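Peptidoglycan N-acetylglucosamine deacetylase (Bacillus cereus, PDB 4L1G) removes acetyl groups from N-acetylglucosamine residues of peptidoglycan, and also acts on soluble chitin and N-acetylchitooligomers, using a zinc cofactor. Local coordinates at residues Val75-Asp80 with Ala251-Leu256; Tyr64-Pro69 with Ile190-Val195; Thr207-Val212 with Leu239-Pro244; Val59-Tyr64 with Ile175-Leu180. One frame throughout, in Å; residues are numbered along the deposited sequence.

Contact 1: residues Val75-Asp80 with Ala251-Leu256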
loop_
_atom_site.group_PDB
_atom_site.type_symbol
_atom_site.label_atom_id
_atom_site.label_comp_id
_atom_site.label_asym_id
_atom_site.label_seq_id
_atom_site.Cartn_x
_atom_site.Cartn_y
_atom_site.Cartn_z
ATOM N N VAL A 75 -3.460 -13.103 -1.865
ATOM C CA VAL A 75 -2.528 -12.059 -2.269
ATOM C C VAL A 75 -3.117 -10.707 -1.894
ATOM O O VAL A 75 -4.301 -10.607 -1.573
ATOM C CB VAL A 75 -2.246 -12.087 -3.783
ATOM C CG1 VAL A 75 -1.654 -13.429 -4.193
ATOM C CG2 VAL A 75 -3.514 -11.796 -4.567
ATOM N N ALA A 76 -2.293 -9.666 -1.933
ATOM C CA ALA A 76 -2.743 -8.340 -1.530
ATOM C C ALA A 76 -2.400 -7.268 -2.559
ATOM O O ALA A 76 -1.237 -7.091 -2.923
ATOM C CB ALA A 76 -2.159 -7.974 -0.167
ATOM N N LEU A 77 -3.424 -6.560 -3.027
ATOM C CA LEU A 77 -3.226 -5.383 -3.864
ATOM C C LEU A 77 -2.994 -4.164 -2.977
ATOM O O LEU A 77 -3.742 -3.931 -2.027
ATOM C CB LEU A 77 -4.444 -5.140 -4.757
ATOM C CG LEU A 77 -4.709 -6.117 -5.903
ATOM C CD1 LEU A 77 -6.113 -5.920 -6.458
ATOM C CD2 LEU A 77 -3.673 -5.946 -6.999
ATOM N N THR A 78 -1.949 -3.401 -3.277
ATOM C CA THR A 78 -1.687 -2.155 -2.560
ATOM C C THR A 78 -1.443 -1.025 -3.550
ATOM O O THR A 78 -0.911 -1.250 -4.638
ATOM C CB THR A 78 -0.482 -2.270 -1.600
ATOM O OG1 THR A 78 0.729 -2.413 -2.353
ATOM C CG2 THR A 78 -0.645 -3.460 -0.658
ATOM N N PHE A 79 -1.838 0.187 -3.169
ATOM C CA PHE A 79 -1.715 1.353 -4.041
ATOM C C PHE A 79 -1.087 2.535 -3.299
ATOM O O PHE A 79 -1.548 2.920 -2.224
ATOM C CB PHE A 79 -3.087 1.742 -4.601
ATOM C CG PHE A 79 -3.771 0.637 -5.363
ATOM C CD1 PHE A 79 -4.606 -0.260 -4.713
ATOM C CD2 PHE A 79 -3.580 0.497 -6.727
ATOM C CE1 PHE A 79 -5.236 -1.280 -5.410
ATOM C CE2 PHE A 79 -4.207 -0.519 -7.430
ATOM C CZ PHE A 79 -5.036 -1.410 -6.770
ATOM N N ASP A 80 -0.040 3.111 -3.886
ATOM C CA ASP A 80 0.731 4.171 -3.236
ATOM C C ASP A 80 0.446 5.567 -3.781
ATOM O O ASP A 80 0.023 5.719 -4.928
ATOM C CB ASP A 80 2.228 3.890 -3.376
ATOM C CG ASP A 80 2.726 2.862 -2.385
ATOM O OD1 ASP A 80 1.899 2.290 -1.644
ATOM O OD2 ASP A 80 3.952 2.626 -2.352
ATOM N N ALA A 251 -6.410 -17.880 -6.385
ATOM C CA ALA A 251 -6.030 -16.774 -5.508
ATOM C C ALA A 251 -7.228 -15.958 -5.034
ATOM O O ALA A 251 -8.165 -15.709 -5.793
ATOM C CB ALA A 251 -5.021 -15.867 -6.198
ATOM N N ARG A 252 -7.184 -15.547 -3.769
ATOM C CA ARG A 252 -8.163 -14.619 -3.222
ATOM C C ARG A 252 -7.444 -13.337 -2.803
ATOM O O ARG A 252 -6.270 -13.371 -2.428
ATOM C CB ARG A 252 -8.897 -15.238 -2.029
ATOM C CG ARG A 252 -9.572 -16.575 -2.337
ATOM C CD ARG A 252 -10.327 -17.117 -1.127
ATOM N NE ARG A 252 -9.472 -17.213 0.053
ATOM C CZ ARG A 252 -8.828 -18.314 0.431
ATOM N NH1 ARG A 252 -8.943 -19.432 -0.275
ATOM N NH2 ARG A 252 -8.071 -18.298 1.520
ATOM N N PHE A 253 -8.141 -12.209 -2.879
ATOM C CA PHE A 253 -7.539 -10.920 -2.559
ATOM C C PHE A 253 -7.925 -10.458 -1.160
ATOM O O PHE A 253 -9.097 -10.488 -0.786
ATOM C CB PHE A 253 -7.923 -9.872 -3.605
ATOM C CG PHE A 253 -7.326 -10.129 -4.959
ATOM C CD1 PHE A 253 -6.190 -9.454 -5.367
ATOM C CD2 PHE A 253 -7.890 -11.062 -5.817
ATOM C CE1 PHE A 253 -5.632 -9.693 -6.610
ATOM C CE2 PHE A 253 -7.337 -11.308 -7.059
ATOM C CZ PHE A 253 -6.204 -10.621 -7.457
ATOM N N VAL A 254 -6.926 -10.044 -0.386
ATOM C CA VAL A 254 -7.147 -9.626 0.991
ATOM C C VAL A 254 -6.469 -8.288 1.279
ATOM O O VAL A 254 -5.689 -7.783 0.469
ATOM C CB VAL A 254 -6.608 -10.672 1.991
ATOM C CG1 VAL A 254 -7.307 -12.017 1.802
ATOM C CG2 VAL A 254 -5.098 -10.819 1.848
ATOM N N THR A 255 -6.777 -7.717 2.438
ATOM C CA THR A 255 -6.104 -6.511 2.900
ATOM C C THR A 255 -4.888 -6.912 3.725
ATOM O O THR A 255 -4.760 -8.068 4.125
ATOM C CB THR A 255 -7.025 -5.653 3.774
ATOM O OG1 THR A 255 -7.367 -6.379 4.962
ATOM C CG2 THR A 255 -8.296 -5.295 3.022
ATOM N N LEU A 256 -4.000 -5.958 3.982
ATOM C CA LEU A 256 -2.802 -6.240 4.769
ATOM C C LEU A 256 -3.075 -6.706 6.209
ATOM O O LEU A 256 -2.469 -7.681 6.656
ATOM C CB LEU A 256 -1.823 -5.060 4.740
ATOM C CG LEU A 256 -1.175 -4.795 3.381
ATOM C CD1 LEU A 256 -0.062 -3.767 3.512
ATOM C CD2 LEU A 256 -0.656 -6.095 2.769
HETATM O O HOH W 1 -5.963 -7.120 -2.138
HETATM O O HOH W 2 -4.384 -5.185 0.244
#
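The carbonyl oxygen of Val254 meets two waters that connect it to Leu77: the first lies 2.7 Å from Val254 O and accepts from the backbone N of Leu77, while the second lies near both Val254 O and Leu77 O. They stand where two parallel strands of the deacetylase barrel, a TIM-barrel relative, draw apart after pairing at Val75 and Phe253. The pairing itself is short and straight. Val75 N donates to Arg252 O at 2.9 Å with an N-H...O angle of 164°, and Val254 N returns a bond to Val75 O, which Phe253 CA also approaches. Beyond this point the strands diverge, and water takes the place of a direct Leu77-Val254 bond.

Val75 and Phe253 point to the same face of the sheet and lie side by side. Val75 CG2, set between the backbone N and carbonyl carbon, sits over the Phe253 ring in a CH-pi contact, 3.9 Å from the centroid. Leu77 reaches the same ring obliquely, its CG 3.7 Å from Phe253 CD1. Helix 233-248 packs there through Ile243 and Leu246. Further on, Asp80, the probable proton acceptor of catalysis, ends this strand beside His131. Toward the opposite face, the methyl CB of Ala76 meets Leu256 CD2 at 3.8 Å.

Contact 2: residues Tyr64-Pro69 with Ile190-Val195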
loop_
_atom_site.group_PDB
_atom_site.type_symbol
_atom_site.label_atom_id
_atom_site.label_comp_id
_atom_site.label_asym_id
_atom_site.label_seq_id
_atom_site.Cartn_x
_atom_site.Cartn_y
_atom_site.Cartn_z
ATOM N N TYR A 64 7.947 -6.033 10.300
ATOM C CA TYR A 64 8.468 -5.701 8.981
ATOM C C TYR A 64 8.365 -6.916 8.059
ATOM O O TYR A 64 8.831 -8.003 8.404
ATOM C CB TYR A 64 9.927 -5.264 9.134
ATOM C CG TYR A 64 10.598 -4.730 7.889
ATOM C CD1 TYR A 64 10.212 -3.518 7.332
ATOM C CD2 TYR A 64 11.650 -5.419 7.297
ATOM C CE1 TYR A 64 10.836 -3.021 6.204
ATOM C CE2 TYR A 64 12.282 -4.928 6.171
ATOM C CZ TYR A 64 11.871 -3.728 5.629
ATOM O OH TYR A 64 12.499 -3.235 4.506
ATOM N N ALA A 65 7.749 -6.739 6.893
ATOM C CA ALA A 65 7.586 -7.844 5.952
ATOM C C ALA A 65 7.516 -7.385 4.498
ATOM O O ALA A 65 7.180 -6.236 4.214
ATOM C CB ALA A 65 6.352 -8.669 6.306
ATOM N N PHE A 66 7.839 -8.298 3.587
ATOM C CA PHE A 66 7.769 -8.036 2.153
ATOM C C PHE A 66 6.564 -8.740 1.536
ATOM O O PHE A 66 6.000 -8.283 0.537
ATOM C CB PHE A 66 9.045 -8.517 1.460
ATOM C CG PHE A 66 10.264 -7.711 1.803
ATOM C CD1 PHE A 66 11.027 -8.022 2.919
ATOM C CD2 PHE A 66 10.650 -6.642 1.008
ATOM C CE1 PHE A 66 12.153 -7.278 3.237
ATOM C CE2 PHE A 66 11.774 -5.895 1.319
ATOM C CZ PHE A 66 12.527 -6.214 2.434
ATOM N N SER A 67 6.180 -9.859 2.139
ATOM C CA SER A 67 5.082 -10.675 1.646
ATOM C C SER A 67 4.453 -11.455 2.800
ATOM O O SER A 67 4.891 -11.334 3.944
ATOM C CB SER A 67 5.565 -11.617 0.540
ATOM O OG SER A 67 6.743 -12.310 0.925
ATOM N N GLY A 68 3.428 -12.248 2.503
ATOM C CA GLY A 68 2.662 -12.909 3.543
ATOM C C GLY A 68 2.774 -14.423 3.581
ATOM O O GLY A 68 3.674 -15.003 2.970
ATOM N N PRO A 69 1.848 -15.074 4.307
ATOM C CA PRO A 69 1.850 -16.524 4.533
ATOM C C PRO A 69 1.839 -17.338 3.245
ATOM O O PRO A 69 1.025 -17.095 2.355
ATOM C CB PRO A 69 0.555 -16.754 5.319
ATOM C CG PRO A 69 0.310 -15.455 6.012
ATOM C CD PRO A 69 0.750 -14.408 5.028
ATOM N N ILE A 190 5.427 -2.193 9.307
ATOM C CA ILE A 190 5.895 -1.706 8.021
ATOM C C ILE A 190 5.885 -2.822 6.988
ATOM O O ILE A 190 6.483 -3.877 7.191
ATOM C CB ILE A 190 7.298 -1.090 8.136
ATOM C CG1 ILE A 190 7.229 0.181 8.992
ATOM C CG2 ILE A 190 7.870 -0.800 6.758
ATOM C CD1 ILE A 190 8.480 1.015 8.963
ATOM N N VAL A 191 5.180 -2.595 5.886
ATOM C CA VAL A 191 5.120 -3.588 4.823
ATOM C C VAL A 191 5.626 -3.012 3.511
ATOM O O VAL A 191 5.145 -1.977 3.048
ATOM C CB VAL A 191 3.694 -4.146 4.632
ATOM C CG1 VAL A 191 3.647 -5.089 3.437
ATOM C CG2 VAL A 191 3.229 -4.856 5.897
ATOM N N GLN A 192 6.614 -3.679 2.926
ATOM C CA GLN A 192 7.119 -3.297 1.618
ATOM C C GLN A 192 6.266 -3.975 0.553
ATOM O O GLN A 192 5.040 -3.870 0.572
ATOM C CB GLN A 192 8.587 -3.703 1.468
ATOM C CG GLN A 192 9.504 -3.177 2.567
ATOM C CD GLN A 192 9.905 -1.724 2.371
ATOM O OE1 GLN A 192 9.272 -0.986 1.615
ATOM N NE2 GLN A 192 10.970 -1.308 3.051
ATOM N N TRP A 193 6.916 -4.679 -0.367
ATOM C CA TRP A 193 6.207 -5.394 -1.420
ATOM C C TRP A 193 7.084 -6.503 -1.992
ATOM O O TRP A 193 8.283 -6.555 -1.718
ATOM C CB TRP A 193 5.760 -4.430 -2.526
ATOM C CG TRP A 193 6.889 -3.689 -3.183
ATOM C CD1 TRP A 193 7.582 -4.070 -4.297
ATOM C CD2 TRP A 193 7.452 -2.435 -2.770
ATOM N NE1 TRP A 193 8.541 -3.134 -4.601
ATOM C CE2 TRP A 193 8.483 -2.120 -3.680
ATOM C CE3 TRP A 193 7.187 -1.551 -1.718
ATOM C CZ2 TRP A 193 9.249 -0.959 -3.571
ATOM C CZ3 TRP A 193 7.949 -0.395 -1.609
ATOM C CH2 TRP A 193 8.968 -0.110 -2.532
ATOM N N SER A 194 6.483 -7.391 -2.778
ATOM C CA SER A 194 7.227 -8.496 -3.376
ATOM C C SER A 194 6.975 -8.614 -4.878
ATOM O O SER A 194 7.692 -9.326 -5.580
ATOM C CB SER A 194 6.904 -9.819 -2.674
ATOM O OG SER A 194 5.574 -10.229 -2.934
ATOM N N VAL A 195 5.952 -7.919 -5.363
ATOM C CA VAL A 195 5.685 -7.846 -6.796
ATOM C C VAL A 195 5.570 -6.388 -7.235
ATOM O O VAL A 195 4.631 -5.687 -6.856
ATOM C CB VAL A 195 4.396 -8.604 -7.187
ATOM C CG1 VAL A 195 4.125 -8.462 -8.682
ATOM C CG2 VAL A 195 4.501 -10.073 -6.797
#
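Tyr64 starts the pairing of strand 64-65, an outermost strand of a small three-stranded parallel sheet, with strand 189-191: its CA-H points at Ile190 O, 3.2 Å from CA, and its ring edge rests on Ile190 CG2, 3.6 Å from CD1. With CG anti to the backbone N (chi1 -173°), the ring runs along the second strand until its hydroxyl meets Gln192. There NE2 donates to Tyr64 OH at 2.9 Å, nearly straight (170°) and in the plane of the amide, although amide and ring planes stand 79° apart. A weak second bond from NE2 goes to Gly173 O.

Ala65 holds the parallel ladder with its own N and O. Its N donates to Ile190 O at 3.1 Å, and its O accepts from Gln192 N at 2.9 Å.

Phe66 comes next and lies alongside Gln192, ring and amide planes turned only slightly against each other; its CD2 touches Gln192 CB at 3.6 Å, and Trp193 O is at the ring edge. Gln192 is thus flanked by Tyr64 and Phe66, its chain bent at chi2 so that the amide turns back to the tyrosine. At Ser67, CB rests 3.7 Å from Ser194 OG, which takes its hydrogen bond from Val221 N.

The chemistry is backbone pairing plus one amide-to-phenol bond, which together probably help to set the course of the chain after Val191. Trp193 CB points away from the 64-69 segment, and its indole lies near Asp80 and a bound acetate, consistent with the turn presenting that ring to the active site.

Contact 3: residues Thr207-Val212 with Leu239-Pro244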
loop_
_atom_site.group_PDB
_atom_site.type_symbol
_atom_site.label_atom_id
_atom_site.label_comp_id
_atom_site.label_asym_id
_atom_site.label_seq_id
_atom_site.Cartn_x
_atom_site.Cartn_y
_atom_site.Cartn_z
ATOM N N THR A 207 1.545 -5.438 -20.283
ATOM C CA THR A 207 2.878 -5.570 -19.706
ATOM C C THR A 207 2.787 -5.790 -18.200
ATOM O O THR A 207 3.441 -6.678 -17.649
ATOM C CB THR A 207 3.737 -4.320 -19.981
ATOM O OG1 THR A 207 3.908 -4.158 -21.395
ATOM C CG2 THR A 207 5.100 -4.448 -19.321
ATOM N N ILE A 208 1.966 -4.977 -17.544
ATOM C CA ILE A 208 1.764 -5.082 -16.105
ATOM C C ILE A 208 1.144 -6.423 -15.728
ATOM O O ILE A 208 1.577 -7.070 -14.773
ATOM C CB ILE A 208 0.885 -3.930 -15.583
ATOM C CG1 ILE A 208 1.603 -2.598 -15.796
ATOM C CG2 ILE A 208 0.550 -4.127 -14.114
ATOM C CD1 ILE A 208 0.763 -1.389 -15.477
ATOM N N THR A 209 0.142 -6.842 -16.497
ATOM C CA THR A 209 -0.559 -8.096 -16.232
ATOM C C THR A 209 0.363 -9.307 -16.359
ATOM O O THR A 209 0.377 -10.177 -15.487
ATOM C CB THR A 209 -1.772 -8.275 -17.168
ATOM O OG1 THR A 209 -2.706 -7.212 -16.949
ATOM C CG2 THR A 209 -2.458 -9.611 -16.909
ATOM N N ASN A 210 1.131 -9.358 -17.445
ATOM C CA ASN A 210 2.070 -10.455 -17.660
ATOM C C ASN A 210 3.141 -10.491 -16.577
ATOM O O ASN A 210 3.584 -11.560 -16.157
ATOM C CB ASN A 210 2.723 -10.354 -19.042
ATOM C CG ASN A 210 1.727 -10.525 -20.174
ATOM O OD1 ASN A 210 0.618 -11.026 -19.977
ATOM N ND2 ASN A 210 2.122 -10.112 -21.373
ATOM N N ASN A 211 3.547 -9.308 -16.131
ATOM C CA ASN A 211 4.504 -9.176 -15.046
ATOM C C ASN A 211 3.940 -9.737 -13.744
ATOM O O ASN A 211 4.556 -10.597 -13.114
ATOM C CB ASN A 211 4.895 -7.705 -14.878
ATOM C CG ASN A 211 5.813 -7.467 -13.692
ATOM O OD1 ASN A 211 6.499 -8.375 -13.220
ATOM N ND2 ASN A 211 5.834 -6.231 -13.207
ATOM N N VAL A 212 2.765 -9.249 -13.353
ATOM C CA VAL A 212 2.124 -9.674 -12.110
ATOM C C VAL A 212 1.836 -11.173 -12.080
ATOM O O VAL A 212 2.149 -11.848 -11.102
ATOM C CB VAL A 212 0.812 -8.893 -11.848
ATOM C CG1 VAL A 212 0.048 -9.500 -10.683
ATOM C CG2 VAL A 212 1.110 -7.429 -11.583
ATOM N N LEU A 239 -6.004 -4.012 -13.828
ATOM C CA LEU A 239 -6.834 -4.659 -12.814
ATOM C C LEU A 239 -7.924 -5.543 -13.414
ATOM O O LEU A 239 -8.297 -6.560 -12.828
ATOM C CB LEU A 239 -7.463 -3.612 -11.890
ATOM C CG LEU A 239 -6.484 -2.791 -11.047
ATOM C CD1 LEU A 239 -7.221 -1.772 -10.192
ATOM C CD2 LEU A 239 -5.635 -3.710 -10.186
ATOM N N ASP A 240 -8.432 -5.153 -14.581
ATOM C CA ASP A 240 -9.473 -5.925 -15.257
ATOM C C ASP A 240 -8.961 -7.287 -15.719
ATOM O O ASP A 240 -9.748 -8.193 -15.979
ATOM C CB ASP A 240 -10.048 -5.150 -16.448
ATOM C CG ASP A 240 -10.991 -4.037 -16.023
ATOM O OD1 ASP A 240 -11.117 -3.042 -16.771
ATOM O OD2 ASP A 240 -11.609 -4.155 -14.945
ATOM N N LYS A 241 -7.642 -7.422 -15.822
ATOM C CA LYS A 241 -7.029 -8.681 -16.231
ATOM C C LYS A 241 -6.388 -9.398 -15.050
ATOM O O LYS A 241 -6.528 -10.612 -14.898
ATOM C CB LYS A 241 -5.979 -8.440 -17.317
ATOM C CG LYS A 241 -6.543 -8.008 -18.659
ATOM C CD LYS A 241 -5.422 -7.744 -19.650
ATOM C CE LYS A 241 -5.960 -7.394 -21.024
ATOM N NZ LYS A 241 -6.659 -8.547 -21.651
ATOM N N ILE A 242 -5.683 -8.636 -14.220
ATOM C CA ILE A 242 -4.949 -9.186 -13.083
ATOM C C ILE A 242 -5.853 -9.944 -12.117
ATOM O O ILE A 242 -5.550 -11.071 -11.720
ATOM C CB ILE A 242 -4.210 -8.073 -12.311
ATOM C CG1 ILE A 242 -3.024 -7.556 -13.127
ATOM C CG2 ILE A 242 -3.737 -8.575 -10.958
ATOM C CD1 ILE A 242 -2.319 -6.380 -12.490
ATOM N N ILE A 243 -6.968 -9.324 -11.753
ATOM C CA ILE A 243 -7.865 -9.898 -10.756
ATOM C C ILE A 243 -8.512 -11.229 -11.174
ATOM O O ILE A 243 -8.396 -12.216 -10.446
ATOM C CB ILE A 243 -8.918 -8.870 -10.272
ATOM C CG1 ILE A 243 -8.219 -7.692 -9.585
ATOM C CG2 ILE A 243 -9.918 -9.524 -9.336
ATOM C CD1 ILE A 243 -9.152 -6.567 -9.193
ATOM N N PRO A 244 -9.178 -11.275 -12.347
ATOM C CA PRO A 244 -9.787 -12.566 -12.692
ATOM C C PRO A 244 -8.763 -13.655 -13.022
ATOM O O PRO A 244 -9.007 -14.823 -12.714
ATOM C CB PRO A 244 -10.636 -12.235 -13.924
ATOM C CG PRO A 244 -9.984 -11.047 -14.524
ATOM C CD PRO A 244 -9.462 -10.247 -13.368
#
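Helices 207-212 and 239-244 run nearly parallel, their axes 9.1 Å apart at a crossing angle of -19°, with Thr209 and Ile242 the closest alpha carbons. No hydrogen bond spans the gap, and Ile242 does most of the work. Its CG1 is anti to the carbonyl carbon (chi1 -71°) and the chain then extends (chi2 175°), which carries CD1 over to the first helix. There CD1 meets Val212 CG2 at 3.7 Å and, more loosely, Ile208 CG2 at 4.0 Å. The other branch, CG2, packs on Val212 CG1, so both arms of the isoleucine touch the valine, the two side chains crossing at about a right angle.

Thr209 comes the other way. Its OG1 lies 3.5 Å from Lys241 CB, its CG2 rests on the same carbon, and the side chains of Thr209 and Ile242 slide past each other in opposite directions. The hydroxyl is satisfied within its own helix: it bonds to Ala205 O, one turn earlier. Lys241 gives its CB to the contact while its amine leads away.

These helices belong to the outer layer of the barrel. Helix 205-215 lies on the crossover from strand 195-196 to its parallel neighbour 221-225, where Val212 touches Ile222, and helix 233-248 packs through Leu239 and Ile243 onto Phe79 and Leu77 of strand 74-80.

Contact 4: residues Val59-Tyr64 with Ile175-Leu180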
loop_
_atom_site.group_PDB
_atom_site.type_symbol
_atom_site.label_atom_id
_atom_site.label_comp_id
_atom_site.label_asym_id
_atom_site.label_seq_id
_atom_site.Cartn_x
_atom_site.Cartn_y
_atom_site.Cartn_z
ATOM N N VAL A 59 13.044 -8.732 9.333
ATOM C CA VAL A 59 11.729 -9.366 9.448
ATOM C C VAL A 59 11.648 -10.239 10.700
ATOM O O VAL A 59 10.558 -10.581 11.164
ATOM C CB VAL A 59 11.345 -10.201 8.191
ATOM C CG1 VAL A 59 11.536 -9.387 6.919
ATOM C CG2 VAL A 59 12.135 -11.506 8.131
ATOM N N GLU A 60 12.809 -10.586 11.247
ATOM C CA GLU A 60 12.879 -11.402 12.454
ATOM C C GLU A 60 12.929 -10.544 13.712
ATOM O O GLU A 60 12.613 -11.015 14.804
ATOM C CB GLU A 60 14.110 -12.311 12.417
ATOM C CG GLU A 60 14.090 -13.352 11.315
ATOM C CD GLU A 60 15.287 -14.285 11.373
ATOM O OE1 GLU A 60 15.211 -15.384 10.791
ATOM O OE2 GLU A 60 16.304 -13.920 11.997
ATOM N N LYS A 61 13.325 -9.286 13.554
ATOM C CA LYS A 61 13.558 -8.414 14.701
ATOM C C LYS A 61 12.463 -7.364 14.881
ATOM O O LYS A 61 12.166 -6.960 16.003
ATOM C CB LYS A 61 14.927 -7.741 14.579
ATOM C CG LYS A 61 15.389 -7.013 15.832
ATOM C CD LYS A 61 16.851 -6.598 15.715
ATOM C CE LYS A 61 17.299 -5.758 16.906
ATOM N NZ LYS A 61 17.198 -6.498 18.195
ATOM N N TYR A 62 11.860 -6.935 13.778
ATOM C CA TYR A 62 10.867 -5.866 13.824
ATOM C C TYR A 62 9.559 -6.245 13.137
ATOM O O TYR A 62 9.467 -7.275 12.469
ATOM C CB TYR A 62 11.431 -4.599 13.182
ATOM C CG TYR A 62 12.772 -4.176 13.736
ATOM C CD1 TYR A 62 12.871 -3.583 14.987
ATOM C CD2 TYR A 62 13.938 -4.366 13.005
ATOM C CE1 TYR A 62 14.095 -3.195 15.500
ATOM C CE2 TYR A 62 15.166 -3.980 13.508
ATOM C CZ TYR A 62 15.238 -3.394 14.755
ATOM O OH TYR A 62 16.459 -3.008 15.262
ATOM N N ALA A 63 8.546 -5.400 13.309
ATOM C CA ALA A 63 7.292 -5.555 12.581
ATOM C C ALA A 63 7.518 -5.100 11.144
ATOM O O ALA A 63 7.306 -3.936 10.808
ATOM C CB ALA A 63 6.190 -4.738 13.238
ATOM N N TYR A 64 7.947 -6.033 10.300
ATOM C CA TYR A 64 8.468 -5.701 8.981
ATOM C C TYR A 64 8.365 -6.916 8.059
ATOM O O TYR A 64 8.831 -8.003 8.404
ATOM C CB TYR A 64 9.927 -5.264 9.134
ATOM C CG TYR A 64 10.598 -4.730 7.889
ATOM C CD1 TYR A 64 10.212 -3.518 7.332
ATOM C CD2 TYR A 64 11.650 -5.419 7.297
ATOM C CE1 TYR A 64 10.836 -3.021 6.204
ATOM C CE2 TYR A 64 12.282 -4.928 6.171
ATOM C CZ TYR A 64 11.871 -3.728 5.629
ATOM O OH TYR A 64 12.499 -3.235 4.506
ATOM N N ILE A 175 14.152 2.708 4.309
ATOM C CA ILE A 175 13.949 2.824 5.751
ATOM C C ILE A 175 15.241 2.496 6.509
ATOM O O ILE A 175 16.016 1.636 6.086
ATOM C CB ILE A 175 12.780 1.917 6.234
ATOM C CG1 ILE A 175 12.348 2.283 7.655
ATOM C CG2 ILE A 175 13.142 0.444 6.136
ATOM C CD1 ILE A 175 11.301 3.364 7.706
ATOM N N LEU A 176 15.485 3.200 7.610
ATOM C CA LEU A 176 16.647 2.927 8.455
ATOM C C LEU A 176 16.235 2.048 9.631
ATOM O O LEU A 176 15.056 1.991 9.981
ATOM C CB LEU A 176 17.268 4.229 8.963
ATOM C CG LEU A 176 17.816 5.192 7.907
ATOM C CD1 LEU A 176 18.449 6.409 8.572
ATOM C CD2 LEU A 176 18.814 4.494 6.994
ATOM N N GLU A 177 17.200 1.366 10.240
ATOM C CA GLU A 177 16.890 0.429 11.317
ATOM C C GLU A 177 16.271 1.108 12.539
ATOM O O GLU A 177 15.313 0.597 13.118
ATOM C CB GLU A 177 18.125 -0.380 11.727
ATOM C CG GLU A 177 17.819 -1.449 12.767
ATOM C CD GLU A 177 18.983 -2.387 13.027
ATOM O OE1 GLU A 177 19.958 -2.371 12.246
ATOM O OE2 GLU A 177 18.920 -3.149 14.017
ATOM N N ASN A 178 16.817 2.257 12.927
ATOM C CA ASN A 178 16.291 2.998 14.069
ATOM C C ASN A 178 14.887 3.525 13.812
ATOM O O ASN A 178 14.075 3.632 14.731
ATOM C CB ASN A 178 17.229 4.144 14.456
ATOM C CG ASN A 178 18.468 3.658 15.179
ATOM O OD1 ASN A 178 18.448 2.612 15.830
ATOM N ND2 ASN A 178 19.555 4.414 15.070
ATOM N N GLN A 179 14.609 3.851 12.555
ATOM C CA GLN A 179 13.279 4.279 12.155
ATOM C C GLN A 179 12.314 3.111 12.276
ATOM O O GLN A 179 11.192 3.260 12.758
ATOM C CB GLN A 179 13.302 4.795 10.717
ATOM C CG GLN A 179 14.160 6.035 10.518
ATOM C CD GLN A 179 14.325 6.393 9.053
ATOM O OE1 GLN A 179 14.080 5.570 8.174
ATOM N NE2 GLN A 179 14.740 7.626 8.785
ATOM N N LEU A 180 12.770 1.943 11.840
ATOM C CA LEU A 180 11.974 0.727 11.910
ATOM C C LEU A 180 11.784 0.304 13.363
ATOM O O LEU A 180 10.721 -0.187 13.745
ATOM C CB LEU A 180 12.653 -0.382 11.109
ATOM C CG LEU A 180 11.952 -1.734 10.984
ATOM C CD1 LEU A 180 10.515 -1.563 10.508
ATOM C CD2 LEU A 180 12.731 -2.625 10.030
#
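Tyr62 gives its hydroxyl proton to the less common side of a carboxylate: Glu177 OE2 accepts it at 2.8 Å from Tyr62 OH with its anti lone pair, the one turned away from the other oxygen. The bond clasps the turn after helix 55-61 to the first turn of helix 177-185, a helix that packs on the small parallel sheet at one side of the deacetylase barrel. OE2 lies in the plane of the Tyr62 ring at its edge, while ring and carboxylate planes are 70° apart. Glu177 gets there by an extended chain, CG anti to the backbone N (chi1 -175°). Lys61 lays its CG over one face of the Tyr62 ring, but its amine stays 5.6 Å, NZ to OE2, from Glu177, too far for a salt bridge, though its charge might still help to stabilise the carboxylate.

Next to this polar clasp, Leu180 fits between two tyrosines. Its CG meets Tyr62 CB at 3.6 Å, and its CD2 touches Tyr62 CD2 on one side and sits over the face of the Tyr64 ring on the other, a CH-pi contact 3.9 Å from the centroid. Ala63, the centre of an inverse gamma turn, joins the two aromatic residues, and its N bonds to Thr184 OG1 of the same helix.

At the start of that helix, Gln179 OE1 turns back to accept from the N of Leu176, the N-cap residue, at 2.8 Å, with the donor lying above the carbonyl plane of the amide.

How the contacts relate
From the N terminus, helix 55-61 and the turn after it supply the first half of contact 4, which closes on helix 177-185. Tyr64 carries straight on into contact 2, closed a little later by strand 189-191, so the two loops cross; Ala63 O and Ile190 N, probably hydrogen-bonded, join them directly. Strand 74-80 opens contact 1, which crosses both and closes only at 251-256, near the C-terminal end. Contact 3 opens and closes within that long loop, after contact 2 is complete. In space contact 1 touches contacts 2 and 3, which also meet each other, linking the small three-stranded sheet with the outer helices, while contacts 3 and 4 lie on opposite sides of the chain's centre.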